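Local coordinates for structural protein VP1 (Trichodysplasia spinulosa-associated polyomavirus, PDB 4U62) that is the major capsid protein of a polyomavirus, forming pentamers that build the viral shell and probably recognise sialic acid on host cells, at residues L13-G18 against L272-T277. Numbering follows the deposited sequence.
Sequences LNLVTG and LLRKRT
Three backbone hydrogen bonds stitch Leu13, Asn14 and Val16 to the antiparallel strand that carries Lys275 and Thr277. Leu13 N donates to Thr277 O at 2.8 Å, and Thr277 N returns a bond to Asn14 O. Farther along, Val16 N reaches Lys275 O at 3.0 Å, nearly straight at the hydrogen but from above the carbonyl plane. Between these bonds, Leu15 and Arg276 form a non-hydrogen-bonded antiparallel pair whose side chains share one face of the sheet.

A side chain supplies the partner for Leu13 O: Arg276 NH2 donates to it at 2.9 Å, with the oxygen at the edge of the guanidinium and in its plane. Bends at chi2 and chi3 (both 78°) fold the arginine back to this carbonyl. Leu15 CD2 lies over one face of the same guanidinium, 3.5 Å from Arg276 NE, and also over a face of the Arg274 guanidinium, so one methyl packs against two cationic groups.

Water satisfies further polar atoms at the margins. One molecule donates to Leu15 O and hydrogen-bonds to Thr277 OG1 at 2.7 Å; another donates to both Val16 O and Lys275 O, giving the lysine carbonyl a second donor beside Val16 N. Val16 CB meets Lys275 CB at 3.7 Å, while its CG2 touches Thr277 OG1.

The contact lies at the surface, far from the chain's centre, where strand 12-29 pairs antiparallel with strand 260-279 in the sheet of the VP1 jelly roll. Glu91 forms salt bridges with NE of both Arg274 and Arg276, which probably offsets their neighbouring charges. Glu91 belongs to strand 86-99, which also pairs with strand 260-279; backbone bonds between Lys275 and Ser21 and between Leu273 and Thr23 resume the pairing with strand 12-29 beyond Gly18.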
loop_
_atom_site.group_PDB
_atom_site.type_symbol
_atom_site.label_atom_id
_atom_site.label_comp_id
_atom_site.label_asym_id
_atom_site.label_seq_id
_atom_site.Cartn_x
_atom_site.Cartn_y
_atom_site.Cartn_z
ATOM N N LEU A 13 -37.505 -8.930 15.601
ATOM C CA LEU A 13 -37.775 -9.042 17.022
ATOM C C LEU A 13 -36.567 -9.726 17.677
ATOM O O LEU A 13 -35.447 -9.427 17.288
ATOM C CB LEU A 13 -39.118 -9.750 17.281
ATOM C CG LEU A 13 -40.335 -9.068 16.634
ATOM C CD1 LEU A 13 -41.560 -9.939 16.804
ATOM C CD2 LEU A 13 -40.605 -7.681 17.247
ATOM N N ASN A 14 -36.776 -10.612 18.648
ATOM C CA ASN A 14 -35.669 -11.161 19.405
ATOM C C ASN A 14 -35.015 -12.363 18.739
ATOM O O ASN A 14 -35.605 -13.022 17.892
ATOM C CB ASN A 14 -36.115 -11.557 20.815
ATOM C CG ASN A 14 -36.550 -10.355 21.657
ATOM O OD1 ASN A 14 -36.091 -9.229 21.461
ATOM N ND2 ASN A 14 -37.442 -10.599 22.587
ATOM N N LEU A 15 -33.794 -12.648 19.162
ATOM C CA LEU A 15 -33.130 -13.897 18.797
ATOM C C LEU A 15 -33.813 -15.103 19.435
ATOM O O LEU A 15 -34.356 -15.015 20.541
ATOM C CB LEU A 15 -31.656 -13.870 19.214
ATOM C CG LEU A 15 -30.816 -12.705 18.693
ATOM C CD1 LEU A 15 -29.388 -12.864 19.173
ATOM C CD2 LEU A 15 -30.857 -12.669 17.181
ATOM N N VAL A 16 -33.786 -16.233 18.720
ATOM C CA VAL A 16 -34.218 -17.500 19.261
ATOM C C VAL A 16 -32.987 -18.178 19.873
ATOM O O VAL A 16 -31.946 -18.268 19.240
ATOM C CB VAL A 16 -34.848 -18.379 18.155
ATOM C CG1 VAL A 16 -35.191 -19.761 18.685
ATOM C CG2 VAL A 16 -36.099 -17.705 17.607
ATOM N N THR A 17 -33.090 -18.621 21.110
ATOM C CA THR A 17 -31.934 -19.245 21.755
ATOM C C THR A 17 -32.204 -20.714 21.966
ATOM O O THR A 17 -33.325 -21.196 21.763
ATOM C CB THR A 17 -31.607 -18.588 23.114
ATOM O OG1 THR A 17 -32.797 -18.480 23.898
ATOM C CG2 THR A 17 -31.001 -17.218 22.899
ATOM N N GLY A 18 -31.170 -21.417 22.403
ATOM C CA GLY A 18 -31.307 -22.796 22.808
ATOM C C GLY A 18 -30.717 -23.723 21.774
ATOM O O GLY A 18 -30.110 -23.268 20.795
ATOM N N LEU A 272 -22.108 -18.485 9.079
ATOM C CA LEU A 272 -22.767 -18.797 10.326
ATOM C C LEU A 272 -24.117 -18.075 10.337
ATOM O O LEU A 272 -24.164 -16.889 10.053
ATOM C CB LEU A 272 -21.922 -18.269 11.496
ATOM C CG LEU A 272 -22.494 -18.436 12.901
ATOM C CD1 LEU A 272 -22.650 -19.898 13.234
ATOM C CD2 LEU A 272 -21.581 -17.751 13.912
ATOM N N LEU A 273 -25.184 -18.809 10.624
ATOM C CA LEU A 273 -26.527 -18.263 10.725
ATOM C C LEU A 273 -27.177 -18.580 12.050
ATOM O O LEU A 273 -26.882 -19.597 12.685
ATOM C CB LEU A 273 -27.398 -18.794 9.590
ATOM C CG LEU A 273 -26.828 -18.592 8.188
ATOM C CD1 LEU A 273 -26.207 -19.888 7.664
ATOM C CD2 LEU A 273 -27.880 -18.076 7.234
ATOM N N ARG A 274 -28.096 -17.714 12.466
ATOM C CA ARG A 274 -28.843 -17.883 13.699
ATOM C C ARG A 274 -30.315 -17.625 13.466
ATOM O O ARG A 274 -30.679 -16.941 12.508
ATOM C CB ARG A 274 -28.316 -16.933 14.774
ATOM C CG ARG A 274 -28.629 -15.469 14.491
ATOM C CD ARG A 274 -27.946 -14.557 15.500
ATOM N NE ARG A 274 -28.116 -13.162 15.123
ATOM C CZ ARG A 274 -27.427 -12.142 15.650
ATOM N NH1 ARG A 274 -26.537 -12.361 16.610
ATOM N NH2 ARG A 274 -27.662 -10.913 15.244
ATOM N N LYS A 275 -31.153 -18.187 14.325
ATOM C CA LYS A 275 -32.586 -17.996 14.174
ATOM C C LYS A 275 -32.987 -16.661 14.761
ATOM O O LYS A 275 -32.634 -16.351 15.908
ATOM C CB LYS A 275 -33.354 -19.083 14.863
ATOM C CG LYS A 275 -33.174 -20.447 14.209
ATOM C CD LYS A 275 -34.009 -21.478 14.915
ATOM C CE LYS A 275 -33.854 -22.872 14.308
ATOM N NZ LYS A 275 -34.635 -23.881 15.065
ATOM N N ARG A 276 -33.772 -15.913 13.995
ATOM C CA ARG A 276 -34.328 -14.629 14.427
ATOM C C ARG A 276 -35.848 -14.623 14.292
ATOM O O ARG A 276 -36.386 -14.989 13.252
ATOM C CB ARG A 276 -33.748 -13.533 13.558
ATOM C CG ARG A 276 -34.388 -12.153 13.707
ATOM C CD ARG A 276 -33.897 -11.431 14.964
ATOM N NE ARG A 276 -32.568 -10.879 14.727
ATOM C CZ ARG A 276 -32.066 -9.816 15.353
ATOM N NH1 ARG A 276 -30.861 -9.376 15.030
ATOM N NH2 ARG A 276 -32.782 -9.200 16.274
ATOM N N THR A 277 -36.519 -14.173 15.335
ATOM C CA THR A 277 -37.957 -13.951 15.309
ATOM C C THR A 277 -38.247 -12.620 14.608
ATOM O O THR A 277 -37.538 -11.636 14.812
ATOM C CB THR A 277 -38.553 -13.952 16.726
ATOM O OG1 THR A 277 -38.208 -15.170 17.389
ATOM C CG2 THR A 277 -40.064 -13.796 16.699
HETATM O O HOH W 1 -37.373 -14.667 19.927
HETATM O O HOH W 2 -30.432 -16.921 17.554
#